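Local coordinates for protein putative mandelate racemase (Zymomonas mobilis, PDB 2OX4) that binds a magnesium ion in an enolase-superfamily barrel and probably acts as a lyase of the dehydratase kind, at residues 127-132 against 237-242; 162-167 against 338-343; 197-202 against 212-217; 231-236 against 258-263. All coordinates share one frame; numbering follows the deposited sequence.

Contact 1: 127-132 against 237-242; sequences RVYASQ and IFFYEE. With MG (magnesium ion), chain O.
Arg127 and Phe238 meet at the N-terminal end of the barrel, with Tyr129, Phe239 and Glu241 coming together farther in, across two strands too far apart to share backbone bonds. The chain of Arg127 runs out fully extended, and NH1 comes to 3.5 Å from CZ of Phe238 with guanidinium and ring planes 82° apart. The charge itself is answered outside the pair, by Asp163 at NE and Asp211 at NH2.

Glu241 is the side chain to follow. From CB, CG lies anti to the backbone N (chi1 165°), and the extended chain carries the carboxylate straight to the metal. CG is still 4.1 Å from the magnesium ion and CD 3.2 Å. At the tip the two oxygens part company: OE2 binds the magnesium ion at 2.1 Å, while OE1 forms a salt bridge with Lys166 and lies 4.1 Å from Tyr129 OH. That hydroxyl hydrogen-bonds to Gln315 and Lys166, and CE2 of its ring touches CZ of Phe239 at 4.5 Å.

Glu215 and Glu267 complete the protein ligands, with three waters filling the other positions. Glu242 OE1 accepts a hydrogen bond of 2.5 Å from water 1. One-oxygen binding thus leaves the other oxygen of Glu241 to a lysine, a division that would balance part of the carboxylate charge and probably keep the group from rotating.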
# COMPACT_ATOMS: atom_id res chain seq x y z
N ARG C 127 -31.75 -24.40 0.01
CA ARG C 127 -31.36 -24.87 1.33
C ARG C 127 -31.70 -23.84 2.40
O ARG C 127 -31.53 -22.64 2.19
CB ARG C 127 -29.87 -25.18 1.36
CG ARG C 127 -29.41 -25.83 2.64
CD ARG C 127 -27.91 -26.04 2.67
NE ARG C 127 -27.53 -26.78 3.87
CZ ARG C 127 -26.31 -26.79 4.41
NH1 ARG C 127 -25.31 -26.11 3.85
NH2 ARG C 127 -26.09 -27.49 5.51
N VAL C 128 -32.18 -24.31 3.55
CA VAL C 128 -32.63 -23.43 4.63
C VAL C 128 -31.95 -23.81 5.94
O VAL C 128 -31.71 -24.99 6.20
CB VAL C 128 -34.17 -23.49 4.82
CG1 VAL C 128 -34.62 -22.47 5.85
CG2 VAL C 128 -34.91 -23.24 3.50
N TYR C 129 -31.63 -22.81 6.77
CA TYR C 129 -31.25 -23.07 8.15
C TYR C 129 -32.28 -22.56 9.16
O TYR C 129 -32.96 -21.56 8.92
CB TYR C 129 -29.82 -22.58 8.47
CG TYR C 129 -29.57 -21.07 8.58
CD1 TYR C 129 -29.86 -20.36 9.75
CD2 TYR C 129 -28.97 -20.38 7.54
CE1 TYR C 129 -29.61 -18.99 9.85
CE2 TYR C 129 -28.70 -19.02 7.64
CZ TYR C 129 -29.00 -18.34 8.80
OH TYR C 129 -28.71 -16.99 8.87
N ALA C 130 -32.38 -23.27 10.28
CA ALA C 130 -33.23 -22.87 11.38
C ALA C 130 -32.51 -21.84 12.25
O ALA C 130 -31.50 -22.16 12.86
CB ALA C 130 -33.60 -24.11 12.21
N SER C 131 -33.08 -20.63 12.33
CA SER C 131 -32.35 -19.48 12.84
C SER C 131 -32.76 -19.04 14.25
O SER C 131 -33.96 -18.87 14.52
CB SER C 131 -32.51 -18.29 11.90
OG SER C 131 -31.65 -17.23 12.31
N GLN C 132 -31.74 -18.81 15.08
CA GLN C 132 -31.85 -18.21 16.42
C GLN C 132 -32.44 -19.21 17.42
O GLN C 132 -33.46 -18.95 18.05
CB GLN C 132 -32.62 -16.86 16.42
CG GLN C 132 -32.19 -15.84 15.33
CD GLN C 132 -30.78 -15.27 15.51
OE1 GLN C 132 -30.08 -15.60 16.46
NE2 GLN C 132 -30.37 -14.39 14.59
N ILE C 237 -17.34 -24.84 12.37
CA ILE C 237 -18.36 -23.80 12.31
C ILE C 237 -18.53 -23.39 10.85
O ILE C 237 -17.55 -23.10 10.17
CB ILE C 237 -17.95 -22.60 13.20
CG1 ILE C 237 -17.71 -23.06 14.64
CG2 ILE C 237 -18.98 -21.46 13.13
CD1 ILE C 237 -18.89 -23.80 15.26
N PHE C 238 -19.77 -23.38 10.37
CA PHE C 238 -20.07 -23.17 8.96
C PHE C 238 -19.70 -21.73 8.57
O PHE C 238 -18.94 -21.50 7.62
CB PHE C 238 -21.57 -23.40 8.72
CG PHE C 238 -21.94 -23.59 7.29
CD1 PHE C 238 -21.40 -24.63 6.54
CD2 PHE C 238 -22.85 -22.73 6.68
CE1 PHE C 238 -21.75 -24.81 5.21
CE2 PHE C 238 -23.20 -22.89 5.34
CZ PHE C 238 -22.66 -23.93 4.60
N PHE C 239 -20.23 -20.77 9.31
CA PHE C 239 -19.72 -19.40 9.30
C PHE C 239 -20.05 -18.68 10.59
O PHE C 239 -20.78 -19.20 11.43
CB PHE C 239 -20.10 -18.62 8.01
CG PHE C 239 -21.59 -18.50 7.72
CD1 PHE C 239 -22.39 -17.60 8.43
CD2 PHE C 239 -22.17 -19.23 6.69
CE1 PHE C 239 -23.76 -17.46 8.13
CE2 PHE C 239 -23.54 -19.09 6.39
CZ PHE C 239 -24.33 -18.21 7.12
N TYR C 240 -19.49 -17.48 10.74
CA TYR C 240 -19.38 -16.79 12.02
C TYR C 240 -19.84 -15.37 11.73
O TYR C 240 -19.18 -14.64 10.97
CB TYR C 240 -17.90 -16.82 12.43
CG TYR C 240 -17.52 -16.38 13.84
CD1 TYR C 240 -18.42 -16.47 14.91
CD2 TYR C 240 -16.22 -15.92 14.10
CE1 TYR C 240 -18.03 -16.07 16.21
CE2 TYR C 240 -15.83 -15.52 15.37
CZ TYR C 240 -16.73 -15.60 16.42
OH TYR C 240 -16.32 -15.21 17.67
N GLU C 241 -20.99 -15.00 12.30
CA GLU C 241 -21.79 -13.86 11.82
C GLU C 241 -21.73 -12.66 12.77
O GLU C 241 -21.87 -12.82 14.00
CB GLU C 241 -23.25 -14.28 11.58
CG GLU C 241 -24.21 -13.09 11.45
CD GLU C 241 -25.66 -13.48 11.17
OE1 GLU C 241 -25.91 -14.66 10.83
OE2 GLU C 241 -26.54 -12.60 11.27
N GLU C 242 -21.57 -11.46 12.19
CA GLU C 242 -21.62 -10.19 12.92
C GLU C 242 -20.74 -10.17 14.17
O GLU C 242 -21.23 -10.04 15.29
CB GLU C 242 -23.05 -9.77 13.23
CG GLU C 242 -23.80 -9.17 12.03
CD GLU C 242 -24.65 -7.97 12.44
OE1 GLU C 242 -25.63 -8.17 13.19
OE2 GLU C 242 -24.34 -6.83 12.01
MG MG O . -27.91 -11.62 12.52
O HOH W 1 -26.50 -10.44 13.75
O HOH W 2 -29.60 -10.63 13.84
O HOH W 3 -29.59 -12.62 11.76

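Contact 2: 162-167 against 338-343; sequences YDAVKV and FCIHEH
Lys166 reaches across to Glu342 through a chain that runs straight as far as CD and then bends at chi3 (89°), which swings NZ to 3.1 Å from Glu342 OE2. The glutamate comes to meet it on a chain extended all the way from its backbone. The salt bridge is not made within the carboxylate plane: NZ sits above it, 66° out, and CE follows at 3.8 Å from the same OE2. Both ends have further partners. NZ keeps its salt bridge to the magnesium ligand Glu241 and its bond to Tyr129, whereas OE2 of Glu342 is held by Ser131 and OE1 by the backbone N of Val318.

These residues belong to strands 164-167 and 341-344 of the barrel domain, which flank strand 126-131 and run parallel to it. Lys166, on the strand after helix 147-159, points into the barrel near the metal, about 4 Å from it between nearest atoms. Lysines in this region serve as acid-base groups in many enolase-superfamily enzymes; the position is consistent with such a role for Lys166 but does not prove it.

Farther toward the start of strand 164-167, Ala164 CB rests 3.8 Å from Ile340 CD1, the end of an extended isoleucine chain. Tyr162 sends its hydroxyl to His343, where OH lies 3.3 Å from CD2. The imidazole nitrogens have other partners, ND1 bonding to Glu325 and NE2 to Gln361, which fix the turn of the ring.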
# COMPACT_ATOMS: atom_id res chain seq x y z
N TYR C 162 -34.29 -29.84 8.84
CA TYR C 162 -33.19 -28.87 8.63
C TYR C 162 -31.83 -29.56 8.78
O TYR C 162 -31.64 -30.38 9.68
CB TYR C 162 -33.29 -27.69 9.60
CG TYR C 162 -34.54 -26.84 9.44
CD1 TYR C 162 -34.58 -25.78 8.52
CD2 TYR C 162 -35.69 -27.11 10.19
CE1 TYR C 162 -35.72 -25.02 8.36
CE2 TYR C 162 -36.84 -26.35 10.04
CZ TYR C 162 -36.85 -25.31 9.13
OH TYR C 162 -37.98 -24.56 8.97
N ASP C 163 -30.90 -29.23 7.89
CA ASP C 163 -29.54 -29.74 8.01
C ASP C 163 -28.54 -28.62 8.33
O ASP C 163 -27.33 -28.75 8.09
CB ASP C 163 -29.12 -30.53 6.76
CG ASP C 163 -28.99 -29.67 5.49
OD1 ASP C 163 -29.12 -28.43 5.54
OD2 ASP C 163 -28.74 -30.25 4.42
N ALA C 164 -29.07 -27.53 8.86
CA ALA C 164 -28.26 -26.42 9.36
C ALA C 164 -29.05 -25.63 10.38
O ALA C 164 -30.29 -25.48 10.27
CB ALA C 164 -27.82 -25.51 8.20
N VAL C 165 -28.34 -25.11 11.38
CA VAL C 165 -28.93 -24.26 12.41
C VAL C 165 -28.03 -23.06 12.69
O VAL C 165 -26.81 -23.12 12.46
CB VAL C 165 -29.12 -25.05 13.74
CG1 VAL C 165 -30.11 -26.22 13.55
CG2 VAL C 165 -27.78 -25.55 14.28
N LYS C 166 -28.62 -21.99 13.21
CA LYS C 166 -27.83 -20.86 13.69
C LYS C 166 -28.17 -20.50 15.13
O LYS C 166 -29.34 -20.47 15.51
CB LYS C 166 -28.01 -19.63 12.80
CG LYS C 166 -27.13 -18.43 13.23
CD LYS C 166 -27.22 -17.29 12.20
CE LYS C 166 -28.36 -16.32 12.50
NZ LYS C 166 -28.47 -15.34 11.36
N VAL C 167 -27.15 -20.22 15.92
CA VAL C 167 -27.34 -19.95 17.33
C VAL C 167 -26.38 -18.84 17.80
O VAL C 167 -25.23 -18.78 17.35
CB VAL C 167 -27.18 -21.24 18.15
CG1 VAL C 167 -25.79 -21.87 17.94
CG2 VAL C 167 -27.49 -21.02 19.62
N PHE C 338 -25.76 -17.96 -4.42
CA PHE C 338 -26.56 -18.15 -3.21
C PHE C 338 -25.91 -19.19 -2.29
O PHE C 338 -25.44 -20.22 -2.76
CB PHE C 338 -27.98 -18.63 -3.63
CG PHE C 338 -28.81 -19.17 -2.49
CD1 PHE C 338 -29.41 -18.30 -1.58
CD2 PHE C 338 -29.04 -20.54 -2.37
CE1 PHE C 338 -30.21 -18.80 -0.54
CE2 PHE C 338 -29.83 -21.04 -1.34
CZ PHE C 338 -30.41 -20.18 -0.43
N CYS C 339 -25.88 -18.90 -0.98
CA CYS C 339 -25.32 -19.83 0.01
C CYS C 339 -26.43 -20.69 0.66
O CYS C 339 -26.46 -21.93 0.51
CB CYS C 339 -24.57 -19.05 1.10
SG CYS C 339 -23.94 -20.10 2.42
N ILE C 340 -27.34 -20.03 1.37
CA ILE C 340 -28.33 -20.71 2.24
C ILE C 340 -29.38 -19.67 2.64
O ILE C 340 -29.12 -18.46 2.57
CB ILE C 340 -27.64 -21.36 3.48
CG1 ILE C 340 -28.58 -22.36 4.17
CG2 ILE C 340 -27.06 -20.29 4.44
CD1 ILE C 340 -27.88 -23.21 5.23
N HIS C 341 -30.58 -20.13 2.99
CA HIS C 341 -31.66 -19.22 3.38
C HIS C 341 -31.92 -19.26 4.90
O HIS C 341 -31.98 -20.33 5.51
CB HIS C 341 -32.96 -19.56 2.62
CG HIS C 341 -34.12 -18.69 3.01
ND1 HIS C 341 -34.42 -17.52 2.35
CD2 HIS C 341 -35.02 -18.81 4.01
CE1 HIS C 341 -35.47 -16.96 2.92
NE2 HIS C 341 -35.86 -17.72 3.93
N GLU C 342 -32.06 -18.09 5.50
CA GLU C 342 -32.32 -17.97 6.93
C GLU C 342 -33.82 -18.07 7.18
O GLU C 342 -34.61 -17.26 6.66
CB GLU C 342 -31.85 -16.61 7.44
CG GLU C 342 -32.18 -16.40 8.90
CD GLU C 342 -31.64 -15.10 9.46
OE1 GLU C 342 -31.42 -14.12 8.70
OE2 GLU C 342 -31.45 -15.05 10.69
N HIS C 343 -34.22 -19.04 8.00
CA HIS C 343 -35.63 -19.10 8.40
C HIS C 343 -35.76 -18.83 9.89
O HIS C 343 -35.37 -19.66 10.72
CB HIS C 343 -36.27 -20.43 7.99
CG HIS C 343 -37.76 -20.46 8.21
ND1 HIS C 343 -38.61 -19.53 7.64
CD2 HIS C 343 -38.54 -21.29 8.94
CE1 HIS C 343 -39.85 -19.79 8.01
NE2 HIS C 343 -39.83 -20.84 8.81

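Contact 3: 197-202 against 212-217; sequences ERVEAI and IIVENH. With MG (magnesium ion), chain O.
Ile202 and Ile212 make the tight end of this contact: CG2 of Ile202 lies 3.8 Å from CD1 of Ile212 and 4.1 Å from its CG1. Ile212 gets there with CG1 beside its own backbone N (chi1 -58°) and an extended second torsion, which projects the methyl toward the helix. Its CD1 also comes to 4.3 Å from the carbonyl O of Val199, and Ile212 is covered more than any other residue here.

Next along the strand the fit is looser. Val199 and Val214 touch through CG2 to CG2 at 4.1 Å, their side chains crossing at about a right angle. Phe235 and Ile237 close round Val199, while Tyr150 and Ala154 of helix 147-159 lie against Ile202.

This is helix-on-strand packing of a beta/alpha-barrel: helix 189-206 covers the outside of strand 211-215 and runs antiparallel to it. Between residues 197-202 and 212-215 the N-to-C directions are 161° apart, and the axes approach to 10.5 Å. Alternate residues of the strand face the other way.

Beyond the helix, at the wet C-terminal end of the strand, the partners are a metal and waters. Glu215, bent at chi2 (81°), binds the magnesium ion through OE1 at 2.2 Å. Its OE2 takes a hydrogen bond from water 1 and another from the backbone N of His217 at 2.9 Å, met from above the carboxylate plane. The His217 ring lies with one face under Glu215 CD.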
# COMPACT_ATOMS: atom_id res chain seq x y z
N GLU C 197 -19.44 -24.74 25.57
CA GLU C 197 -20.28 -25.87 26.03
C GLU C 197 -21.57 -25.98 25.21
O GLU C 197 -22.06 -27.08 24.96
CB GLU C 197 -20.57 -25.82 27.54
CG GLU C 197 -21.58 -24.75 27.95
CD GLU C 197 -21.86 -24.74 29.45
OE1 GLU C 197 -22.88 -24.14 29.84
OE2 GLU C 197 -21.04 -25.30 30.21
N ARG C 198 -22.11 -24.83 24.79
CA ARG C 198 -23.31 -24.79 23.96
C ARG C 198 -23.05 -25.30 22.55
O ARG C 198 -23.80 -26.13 22.04
CB ARG C 198 -23.92 -23.38 23.95
CG ARG C 198 -24.55 -22.98 25.26
CD ARG C 198 -24.65 -21.48 25.42
NE ARG C 198 -25.29 -21.13 26.69
CZ ARG C 198 -25.57 -19.89 27.08
NH1 ARG C 198 -25.25 -18.85 26.31
NH2 ARG C 198 -26.16 -19.69 28.25
N VAL C 199 -21.97 -24.82 21.92
CA VAL C 199 -21.58 -25.30 20.59
C VAL C 199 -21.28 -26.80 20.61
O VAL C 199 -21.75 -27.55 19.74
CB VAL C 199 -20.33 -24.53 20.04
CG1 VAL C 199 -19.83 -25.18 18.74
CG2 VAL C 199 -20.67 -23.05 19.82
N GLU C 200 -20.51 -27.23 21.62
CA GLU C 200 -20.19 -28.64 21.82
C GLU C 200 -21.44 -29.52 22.02
O GLU C 200 -21.55 -30.60 21.42
CB GLU C 200 -19.25 -28.81 23.01
CG GLU C 200 -18.68 -30.20 23.16
CD GLU C 200 -17.43 -30.22 24.01
OE1 GLU C 200 -16.49 -30.95 23.65
OE2 GLU C 200 -17.40 -29.51 25.04
N ALA C 201 -22.36 -29.05 22.86
CA ALA C 201 -23.64 -29.73 23.10
C ALA C 201 -24.43 -29.94 21.81
O ALA C 201 -24.93 -31.05 21.54
CB ALA C 201 -24.48 -28.96 24.10
N ILE C 202 -24.55 -28.87 21.02
CA ILE C 202 -25.25 -28.93 19.75
C ILE C 202 -24.56 -29.89 18.78
O ILE C 202 -25.22 -30.75 18.20
CB ILE C 202 -25.41 -27.54 19.11
CG1 ILE C 202 -26.37 -26.67 19.93
CG2 ILE C 202 -25.94 -27.66 17.69
CD1 ILE C 202 -26.22 -25.14 19.68
N ILE C 212 -23.51 -25.79 11.66
CA ILE C 212 -23.76 -24.89 12.77
C ILE C 212 -23.15 -23.53 12.40
O ILE C 212 -21.95 -23.44 12.14
CB ILE C 212 -23.10 -25.40 14.07
CG1 ILE C 212 -23.61 -26.81 14.43
CG2 ILE C 212 -23.34 -24.41 15.21
CD1 ILE C 212 -22.79 -27.51 15.55
N ILE C 213 -23.99 -22.51 12.39
CA ILE C 213 -23.57 -21.12 12.23
C ILE C 213 -23.61 -20.45 13.60
O ILE C 213 -24.57 -20.60 14.35
CB ILE C 213 -24.55 -20.39 11.27
CG1 ILE C 213 -24.53 -21.06 9.89
CG2 ILE C 213 -24.22 -18.88 11.21
CD1 ILE C 213 -25.83 -20.89 9.14
N VAL C 214 -22.53 -19.74 13.94
CA VAL C 214 -22.48 -19.02 15.20
C VAL C 214 -22.70 -17.52 14.99
O VAL C 214 -21.99 -16.88 14.20
CB VAL C 214 -21.15 -19.32 15.96
CG1 VAL C 214 -21.00 -18.39 17.18
CG2 VAL C 214 -21.12 -20.81 16.40
N GLU C 215 -23.69 -16.97 15.69
CA GLU C 215 -24.15 -15.59 15.55
C GLU C 215 -23.71 -14.77 16.77
O GLU C 215 -24.13 -15.08 17.89
CB GLU C 215 -25.69 -15.62 15.41
CG GLU C 215 -26.47 -14.39 15.84
CD GLU C 215 -26.50 -13.32 14.78
OE1 GLU C 215 -27.52 -13.19 14.06
OE2 GLU C 215 -25.51 -12.57 14.65
N ASN C 216 -22.87 -13.75 16.58
CA ASN C 216 -22.48 -12.88 17.70
C ASN C 216 -23.33 -11.61 17.91
O ASN C 216 -23.19 -10.92 18.93
CB ASN C 216 -20.98 -12.50 17.62
CG ASN C 216 -20.05 -13.63 18.07
OD1 ASN C 216 -18.84 -13.42 18.24
ND2 ASN C 216 -20.59 -14.83 18.23
N HIS C 217 -24.20 -11.30 16.94
CA HIS C 217 -25.12 -10.15 17.02
C HIS C 217 -24.43 -8.79 17.20
O HIS C 217 -25.03 -7.85 17.73
CB HIS C 217 -26.16 -10.34 18.14
CG HIS C 217 -27.42 -11.02 17.70
ND1 HIS C 217 -27.86 -12.21 18.24
CD2 HIS C 217 -28.33 -10.67 16.76
CE1 HIS C 217 -28.99 -12.57 17.65
NE2 HIS C 217 -29.30 -11.65 16.76
MG MG O . -27.91 -11.62 12.52
O HOH W 1 -26.50 -10.44 13.75
O HOH W 2 -29.60 -10.63 13.84
O HOH W 3 -29.59 -12.62 11.76

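Contact 4: 231-236 against 258-263; sequences AIEEFN and KIDIPL
Different chi1 positions bring Ile232 and Ile261 together. In Ile232 the first torsion, 62°, sets CG1 between the backbone N and the carbonyl carbon; in Ile261, at -55°, CG1 lies beside the backbone N and an extended chi2 carries CD1 toward the end of the helix. CD1 of Ile261 then lies 4.2 Å from CG1 of Ile232, with the two side chains crossing at about a right angle. The same CD1 lies 4.3 Å from CA of Glu233, and CG1 of Ile261 is 4.4 Å from CB of Glu233. Ile261 therefore fits against the last part of the helix and the turn after it, and Ala229, Ile237 and Tyr240 surround it further.

The outer rim is polar. Water 4 sits between the segments: it donates to Glu233 OE2 at 2.8 Å and accepts from the backbone N of Asp260 at 3.1 Å. In the conformer of Asp260 described, its OD2 is 4.5 Å from OE2 of Glu233, an approach a second conformer leaves uncertain. Any repulsion is probably eased by Lys258 of a neighbouring subunit, which in this conformer pairs with OD1, so the edge borders a subunit interface.

Hydrophobic inside and hydrated outside, the arrangement joins the end of helix 222-232 to the loop from helix 250-258 into strand 263-265, two successive helix-to-strand connections at the N-terminal rim of a beta/alpha-barrel.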
# COMPACT_ATOMS: atom_id res chain seq x y z
N ALA C 231 -11.56 -20.86 20.37
CA ALA C 231 -12.14 -21.86 21.26
C ALA C 231 -13.14 -22.79 20.58
O ALA C 231 -13.36 -23.91 21.04
CB ALA C 231 -12.77 -21.18 22.45
N ILE C 232 -13.76 -22.32 19.48
CA ILE C 232 -14.81 -23.10 18.79
C ILE C 232 -14.44 -23.64 17.41
O ILE C 232 -15.24 -24.35 16.80
CB ILE C 232 -16.15 -22.35 18.68
CG1 ILE C 232 -16.01 -21.07 17.85
CG2 ILE C 232 -16.78 -22.12 20.07
CD1 ILE C 232 -17.34 -20.44 17.46
N GLU C 233 -13.25 -23.31 16.92
CA GLU C 233 -12.89 -23.70 15.55
C GLU C 233 -12.86 -25.22 15.34
O GLU C 233 -13.22 -25.71 14.26
CB GLU C 233 -11.58 -23.06 15.09
CG GLU C 233 -10.39 -23.29 16.01
CD GLU C 233 -9.12 -22.64 15.49
OE1 GLU C 233 -8.07 -22.79 16.16
OE2 GLU C 233 -9.16 -21.98 14.43
N GLU C 234 -12.49 -25.97 16.39
CA GLU C 234 -12.51 -27.44 16.35
C GLU C 234 -13.88 -28.07 16.03
O GLU C 234 -13.95 -29.23 15.62
CB GLU C 234 -11.97 -28.00 17.67
CG GLU C 234 -12.89 -27.75 18.86
CD GLU C 234 -12.18 -27.93 20.18
OE1 GLU C 234 -11.58 -26.95 20.67
OE2 GLU C 234 -12.23 -29.06 20.72
N PHE C 235 -14.95 -27.30 16.19
CA PHE C 235 -16.30 -27.84 16.01
C PHE C 235 -16.87 -27.68 14.61
O PHE C 235 -18.06 -27.91 14.41
CB PHE C 235 -17.26 -27.23 17.04
CG PHE C 235 -16.87 -27.52 18.46
CD1 PHE C 235 -16.40 -26.50 19.29
CD2 PHE C 235 -16.95 -28.82 18.97
CE1 PHE C 235 -16.03 -26.76 20.61
CE2 PHE C 235 -16.58 -29.09 20.30
CZ PHE C 235 -16.12 -28.06 21.12
N ASN C 236 -16.02 -27.28 13.65
CA ASN C 236 -16.43 -27.09 12.25
C ASN C 236 -17.60 -26.11 12.09
O ASN C 236 -18.72 -26.50 11.75
CB ASN C 236 -16.72 -28.44 11.57
CG ASN C 236 -17.03 -28.30 10.07
OD1 ASN C 236 -17.94 -28.96 9.56
ND2 ASN C 236 -16.29 -27.44 9.38
N LYS C 258 -6.73 -13.40 12.00
CA LYS C 258 -6.56 -14.31 13.14
C LYS C 258 -7.69 -15.32 13.29
O LYS C 258 -7.71 -16.08 14.26
CB LYS C 258 -6.38 -13.51 14.44
CG LYS C 258 -5.23 -12.50 14.43
CD LYS C 258 -3.87 -13.18 14.44
CE LYS C 258 -2.79 -12.21 14.93
NZ LYS C 258 -1.53 -12.92 15.25
N ILE C 259 -8.64 -15.32 12.35
CA ILE C 259 -9.83 -16.19 12.42
C ILE C 259 -9.88 -17.04 11.15
O ILE C 259 -9.85 -16.51 10.05
CB ILE C 259 -11.17 -15.39 12.58
CG1 ILE C 259 -11.21 -14.64 13.92
CG2 ILE C 259 -12.42 -16.34 12.44
CD1 ILE C 259 -12.37 -13.65 14.04
N ASP C 260 -9.96 -18.36 11.30
CA ASP C 260 -10.02 -19.21 10.11
C ASP C 260 -11.43 -19.58 9.65
O ASP C 260 -11.63 -20.03 8.51
CB ASP C 260 -9.12 -20.43 10.27
CG ASP C 260 -7.64 -20.08 10.13
OD1 ASP C 260 -7.32 -19.24 9.26
OD2 ASP C 260 -6.82 -20.62 10.89
N ILE C 261 -12.40 -19.37 10.53
CA ILE C 261 -13.79 -19.73 10.24
C ILE C 261 -14.29 -18.66 9.24
O ILE C 261 -13.99 -17.48 9.44
CB ILE C 261 -14.66 -19.61 11.52
CG1 ILE C 261 -14.09 -20.44 12.68
CG2 ILE C 261 -16.11 -19.94 11.24
CD1 ILE C 261 -14.76 -20.15 14.00
N PRO C 262 -15.04 -19.07 8.19
CA PRO C 262 -15.61 -18.05 7.28
C PRO C 262 -16.45 -17.02 8.00
O PRO C 262 -17.18 -17.34 8.94
CB PRO C 262 -16.49 -18.86 6.32
CG PRO C 262 -15.87 -20.26 6.35
CD PRO C 262 -15.42 -20.44 7.79
N LEU C 263 -16.33 -15.77 7.57
CA LEU C 263 -17.03 -14.65 8.22
C LEU C 263 -18.26 -14.22 7.43
O LEU C 263 -18.26 -14.22 6.19
CB LEU C 263 -16.09 -13.45 8.41
CG LEU C 263 -14.83 -13.70 9.24
CD1 LEU C 263 -14.08 -12.37 9.46
CD2 LEU C 263 -15.22 -14.33 10.59
O HOH W 4 -10.16 -19.35 14.18

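How the contacts relate
From the N terminus, strand 126-131 comes first, and contact 1 closes the long excursion from it to 237-242. Segment 162-167 starts within that excursion and finds its partner only at 338-343, so contacts 1 and 2 cross. Contact 3, a short helix-to-strand return, falls wholly within the spans of both. Contact 4 follows contact 3 in series, crosses contact 1, and also lies within the span of contact 2. Neighbouring barrel strands run through contacts 1, 2 and 3, and contacts 1 and 3 share the magnesium ion and its waters; contacts 3 and 4 pack the outer helices and their connections against the barrel wall.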